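Cystathionine beta-lyase family protein, YNBB B.subtilis ortholog (PDB 3HVY) probably acts as a PLP-dependent lyase on sulfur amino acids, with a possible part in aluminium resistance. Local coordinates at residues Arg207-Cys220 and Pro230-Leu242. Numbering follows the deposited sequence.
Sequences REVNENVIVFVDNC and PTDVGADIIAGSL
Two neighbouring parallel strands of the large mixed sheet, 214-218 and 237-241, meet here, with F216, V217 and D218 paired to I237, I238 and A239. V217 N donates to I237 O at 3.0 Å, and N219 N to A239 O at 2.9 Å. At the entry to the strands, D236 OD2 accepts an almost straight bond from V215 N (2.8 Å, 172°), on the anti side of the carboxylate. The same oxygen forms a salt bridge with R207 NH2, at the edge of the guanidinium; this bond is bent and weak. NH1 and NH2 of R207 both donate to V213 O. NH1 also bonds N210 O, and the three bonds together hold the flat group in place. V215 CG2 lies above one face, toward the rim, and E211 O likewise above the other.

The sheet belongs to the PLP-binding fold of the aminotransferase-like enzymes. D218, at the end of its strand, bonds through OD2 to the pyridine N1 of the cofactor on modified residue 244. Its OD1 takes C220 N in an Asx turn, which probably helps to hold the carboxylate in place.

With CG anti to the backbone N (chi1 172°), the F216 ring reaches along the neighbouring strand. Its CD1 meets I237 CG2, and A239 CB sits at the ring edge, 3.8 Å from CE1. Helix 101-111 packs on this ring. On the other sheet face, V217 CG1 touches P230 CG (3.9 Å) and CG2 touches A235 CB. N219 OD1 lies beside the P230 ring and bonds to R184.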
loop_
_atom_site.group_PDB
_atom_site.type_symbol
_atom_site.label_atom_id
_atom_site.label_comp_id
_atom_site.label_asym_id
_atom_site.label_seq_id
_atom_site.Cartn_x
_atom_site.Cartn_y
_atom_site.Cartn_z
ATOM N N ARG D 207 -38.194 -3.125 26.362
ATOM C CA ARG D 207 -37.864 -4.125 27.348
ATOM C C ARG D 207 -38.941 -4.340 28.417
ATOM O O ARG D 207 -38.844 -5.290 29.184
ATOM C CB ARG D 207 -36.519 -3.841 27.982
ATOM C CG ARG D 207 -35.360 -3.881 27.003
ATOM C CD ARG D 207 -35.389 -5.109 26.099
ATOM N NE ARG D 207 -34.195 -5.215 25.248
ATOM C CZ ARG D 207 -34.109 -5.955 24.140
ATOM N NH1 ARG D 207 -35.128 -6.661 23.699
ATOM N NH2 ARG D 207 -32.992 -5.976 23.460
ATOM N N GLU D 208 -39.975 -3.509 28.425
ATOM C CA GLU D 208 -41.121 -3.732 29.304
ATOM C C GLU D 208 -41.959 -4.921 28.816
ATOM O O GLU D 208 -42.698 -5.513 29.580
ATOM C CB GLU D 208 -41.993 -2.466 29.381
ATOM C CG GLU D 208 -41.345 -1.333 30.181
ATOM C CD GLU D 208 -42.111 -0.007 30.108
ATOM O OE1 GLU D 208 -42.990 0.166 29.225
ATOM O OE2 GLU D 208 -41.795 0.878 30.929
ATOM N N VAL D 209 -41.869 -5.245 27.533
ATOM C CA VAL D 209 -42.676 -6.309 26.969
ATOM C C VAL D 209 -41.853 -7.490 26.465
ATOM O O VAL D 209 -42.347 -8.588 26.394
ATOM C CB VAL D 209 -43.503 -5.768 25.785
ATOM C CG1 VAL D 209 -44.368 -6.891 25.108
ATOM C CG2 VAL D 209 -44.405 -4.677 26.278
ATOM N N ASN D 210 -40.602 -7.263 26.081
ATOM C CA ASN D 210 -39.842 -8.281 25.391
ATOM C C ASN D 210 -38.359 -8.034 25.526
ATOM O O ASN D 210 -37.836 -7.098 24.932
ATOM C CB ASN D 210 -40.252 -8.296 23.900
ATOM C CG ASN D 210 -39.589 -9.406 23.096
ATOM O OD1 ASN D 210 -38.480 -9.843 23.387
ATOM N ND2 ASN D 210 -40.272 -9.858 22.058
ATOM N N GLU D 211 -37.692 -8.919 26.258
ATOM C CA GLU D 211 -36.265 -8.854 26.500
ATOM C C GLU D 211 -35.435 -9.651 25.497
ATOM O O GLU D 211 -34.222 -9.651 25.581
ATOM C CB GLU D 211 -35.951 -9.342 27.911
ATOM C CG GLU D 211 -36.495 -8.403 28.981
ATOM C CD GLU D 211 -36.390 -8.963 30.391
ATOM O OE1 GLU D 211 -35.526 -9.832 30.662
ATOM O OE2 GLU D 211 -37.197 -8.522 31.228
ATOM N N ASN D 212 -36.071 -10.303 24.527
ATOM C CA ASN D 212 -35.334 -11.112 23.566
ATOM C C ASN D 212 -35.206 -10.538 22.156
ATOM O O ASN D 212 -34.253 -10.871 21.440
ATOM C CB ASN D 212 -35.974 -12.493 23.476
ATOM C CG ASN D 212 -35.897 -13.225 24.783
ATOM O OD1 ASN D 212 -34.808 -13.468 25.291
ATOM N ND2 ASN D 212 -37.043 -13.520 25.365
ATOM N N VAL D 213 -36.164 -9.704 21.748
ATOM C CA VAL D 213 -36.106 -9.098 20.408
ATOM C C VAL D 213 -34.772 -8.359 20.257
ATOM O O VAL D 213 -34.334 -7.675 21.168
ATOM C CB VAL D 213 -37.348 -8.180 20.146
ATOM C CG1 VAL D 213 -37.391 -7.005 21.174
ATOM C CG2 VAL D 213 -37.357 -7.676 18.726
ATOM N N ILE D 214 -34.108 -8.545 19.114
ATOM C CA ILE D 214 -32.846 -7.871 18.854
ATOM C C ILE D 214 -33.064 -6.395 18.571
ATOM O O ILE D 214 -33.791 -6.027 17.672
ATOM C CB ILE D 214 -32.090 -8.536 17.632
ATOM C CG1 ILE D 214 -31.957 -10.056 17.896
ATOM C CG2 ILE D 214 -30.757 -7.823 17.381
ATOM C CD1 ILE D 214 -31.448 -10.922 16.711
ATOM N N VAL D 215 -32.437 -5.527 19.336
ATOM C CA VAL D 215 -32.498 -4.108 19.031
ATOM C C VAL D 215 -31.217 -3.686 18.288
ATOM O O VAL D 215 -30.104 -3.685 18.850
ATOM C CB VAL D 215 -32.736 -3.280 20.280
ATOM C CG1 VAL D 215 -32.552 -1.790 19.949
ATOM C CG2 VAL D 215 -34.106 -3.609 20.868
ATOM N N PHE D 216 -31.405 -3.390 17.007
ATOM C CA PHE D 216 -30.376 -2.938 16.086
ATOM C C PHE D 216 -30.462 -1.443 15.866
ATOM O O PHE D 216 -31.560 -0.913 15.588
ATOM C CB PHE D 216 -30.494 -3.647 14.724
ATOM C CG PHE D 216 -29.573 -3.069 13.679
ATOM C CD1 PHE D 216 -28.188 -3.232 13.774
ATOM C CD2 PHE D 216 -30.067 -2.374 12.618
ATOM C CE1 PHE D 216 -27.338 -2.662 12.803
ATOM C CE2 PHE D 216 -29.214 -1.833 11.677
ATOM C CZ PHE D 216 -27.855 -1.972 11.797
ATOM N N VAL D 217 -29.330 -0.749 16.036
ATOM C CA VAL D 217 -29.256 0.715 15.687
ATOM C C VAL D 217 -28.207 1.011 14.588
ATOM O O VAL D 217 -27.037 0.696 14.735
ATOM C CB VAL D 217 -28.939 1.565 16.922
ATOM C CG1 VAL D 217 -29.014 3.100 16.657
ATOM C CG2 VAL D 217 -29.890 1.175 18.065
ATOM N N ASP D 218 -28.668 1.578 13.481
ATOM C CA ASP D 218 -27.815 2.142 12.436
ATOM C C ASP D 218 -27.184 3.368 13.070
ATOM O O ASP D 218 -27.886 4.352 13.338
ATOM C CB ASP D 218 -28.699 2.515 11.256
ATOM C CG ASP D 218 -27.966 3.300 10.179
ATOM O OD1 ASP D 218 -26.783 3.651 10.402
ATOM O OD2 ASP D 218 -28.611 3.602 9.118
ATOM N N ASN D 219 -25.883 3.293 13.376
ATOM C CA ASN D 219 -25.210 4.352 14.158
ATOM C C ASN D 219 -24.469 5.362 13.280
ATOM O O ASN D 219 -23.696 6.152 13.783
ATOM C CB ASN D 219 -24.202 3.713 15.109
ATOM C CG ASN D 219 -23.943 4.554 16.306
ATOM O OD1 ASN D 219 -24.856 5.241 16.782
ATOM N ND2 ASN D 219 -22.678 4.536 16.821
ATOM N N CYS D 220 -24.643 5.267 11.965
ATOM C CA CYS D 220 -23.962 6.180 11.069
ATOM C C CYS D 220 -24.114 7.666 11.438
ATOM O O CYS D 220 -25.208 8.128 11.656
ATOM C CB CYS D 220 -24.450 5.972 9.633
ATOM S SG CYS D 220 -23.783 4.478 8.826
ATOM N N PRO D 230 -25.268 3.986 21.383
ATOM C CA PRO D 230 -26.527 3.229 21.588
ATOM C C PRO D 230 -26.333 1.921 22.362
ATOM O O PRO D 230 -27.223 1.474 23.063
ATOM C CB PRO D 230 -26.999 2.987 20.178
ATOM C CG PRO D 230 -26.360 4.092 19.377
ATOM C CD PRO D 230 -25.021 4.281 19.971
ATOM N N THR D 231 -25.135 1.339 22.252
ATOM C CA THR D 231 -24.780 0.111 22.932
ATOM C C THR D 231 -24.655 0.308 24.449
ATOM O O THR D 231 -24.647 -0.645 25.211
ATOM C CB THR D 231 -23.514 -0.478 22.341
ATOM O OG1 THR D 231 -22.514 0.529 22.244
ATOM C CG2 THR D 231 -23.793 -1.035 20.963
ATOM N N ASP D 232 -24.546 1.555 24.868
ATOM C CA ASP D 232 -24.502 1.915 26.285
ATOM C C ASP D 232 -25.919 2.051 26.853
ATOM O O ASP D 232 -26.083 2.217 28.055
ATOM C CB ASP D 232 -23.801 3.255 26.471
ATOM C CG ASP D 232 -22.322 3.208 26.097
ATOM O OD1 ASP D 232 -21.637 2.353 26.643
ATOM O OD2 ASP D 232 -21.832 4.022 25.273
ATOM N N VAL D 233 -26.942 2.047 26.002
ATOM C CA VAL D 233 -28.324 2.178 26.503
ATOM C C VAL D 233 -29.247 1.057 26.009
ATOM O O VAL D 233 -30.434 1.261 25.791
ATOM C CB VAL D 233 -28.877 3.631 26.202
ATOM C CG1 VAL D 233 -28.030 4.685 26.978
ATOM C CG2 VAL D 233 -28.854 3.925 24.773
ATOM N N GLY D 234 -28.668 -0.115 25.751
ATOM C CA GLY D 234 -29.443 -1.327 25.450
ATOM C C GLY D 234 -29.462 -1.852 24.037
ATOM O O GLY D 234 -30.169 -2.808 23.761
ATOM N N ALA D 235 -28.755 -1.221 23.115
ATOM C CA ALA D 235 -28.708 -1.731 21.777
ATOM C C ALA D 235 -27.976 -3.074 21.816
ATOM O O ALA D 235 -26.937 -3.192 22.483
ATOM C CB ALA D 235 -27.969 -0.723 20.813
ATOM N N ASP D 236 -28.496 -4.066 21.087
ATOM C CA ASP D 236 -27.860 -5.387 20.956
ATOM C C ASP D 236 -26.793 -5.453 19.881
ATOM O O ASP D 236 -25.886 -6.252 19.948
ATOM C CB ASP D 236 -28.911 -6.435 20.638
ATOM C CG ASP D 236 -29.869 -6.665 21.800
ATOM O OD1 ASP D 236 -29.386 -6.852 22.924
ATOM O OD2 ASP D 236 -31.097 -6.643 21.573
ATOM N N ILE D 237 -26.925 -4.617 18.869
ATOM C CA ILE D 237 -26.034 -4.598 17.771
ATOM C C ILE D 237 -26.171 -3.263 17.055
ATOM O O ILE D 237 -27.264 -2.685 16.941
ATOM C CB ILE D 237 -26.257 -5.830 16.839
ATOM C CG1 ILE D 237 -25.231 -5.865 15.710
ATOM C CG2 ILE D 237 -27.712 -5.952 16.370
ATOM C CD1 ILE D 237 -25.269 -7.168 14.824
ATOM N N ILE D 238 -25.025 -2.753 16.632
ATOM C CA ILE D 238 -24.949 -1.483 15.890
ATOM C C ILE D 238 -24.033 -1.680 14.676
ATOM O O ILE D 238 -23.282 -2.646 14.624
ATOM C CB ILE D 238 -24.451 -0.313 16.765
ATOM C CG1 ILE D 238 -22.979 -0.490 17.181
ATOM C CG2 ILE D 238 -25.325 -0.137 18.005
ATOM C CD1 ILE D 238 -22.412 0.736 17.923
ATOM N N ALA D 239 -24.121 -0.764 13.708
ATOM C CA ALA D 239 -23.310 -0.804 12.497
ATOM C C ALA D 239 -23.071 0.595 12.018
ATOM O O ALA D 239 -23.901 1.519 12.270
ATOM C CB ALA D 239 -23.969 -1.626 11.370
ATOM N N GLY D 240 -21.944 0.765 11.330
ATOM C CA GLY D 240 -21.548 2.067 10.783
ATOM C C GLY D 240 -20.452 1.999 9.745
ATOM O O GLY D 240 -19.966 0.920 9.447
ATOM N N SER D 241 -20.090 3.168 9.199
ATOM C CA SER D 241 -19.125 3.322 8.104
ATOM C C SER D 241 -17.848 3.933 8.620
ATOM O O SER D 241 -17.880 4.857 9.403
ATOM C CB SER D 241 -19.682 4.235 7.000
ATOM O OG SER D 241 -18.700 4.550 6.010
ATOM N N LEU D 242 -16.713 3.368 8.208
ATOM C CA LEU D 242 -15.418 3.875 8.672
ATOM C C LEU D 242 -15.029 5.154 7.924
ATOM O O LEU D 242 -14.088 5.816 8.331
ATOM C CB LEU D 242 -14.299 2.850 8.514
ATOM C CG LEU D 242 -14.363 1.518 9.265
ATOM C CD1 LEU D 242 -13.064 0.632 9.070
ATOM C CD2 LEU D 242 -14.678 1.716 10.700
HETATM O O HOH W 1 -31.503 -4.220 25.605
HETATM O O HOH W 2 -31.735 -9.766 22.373
#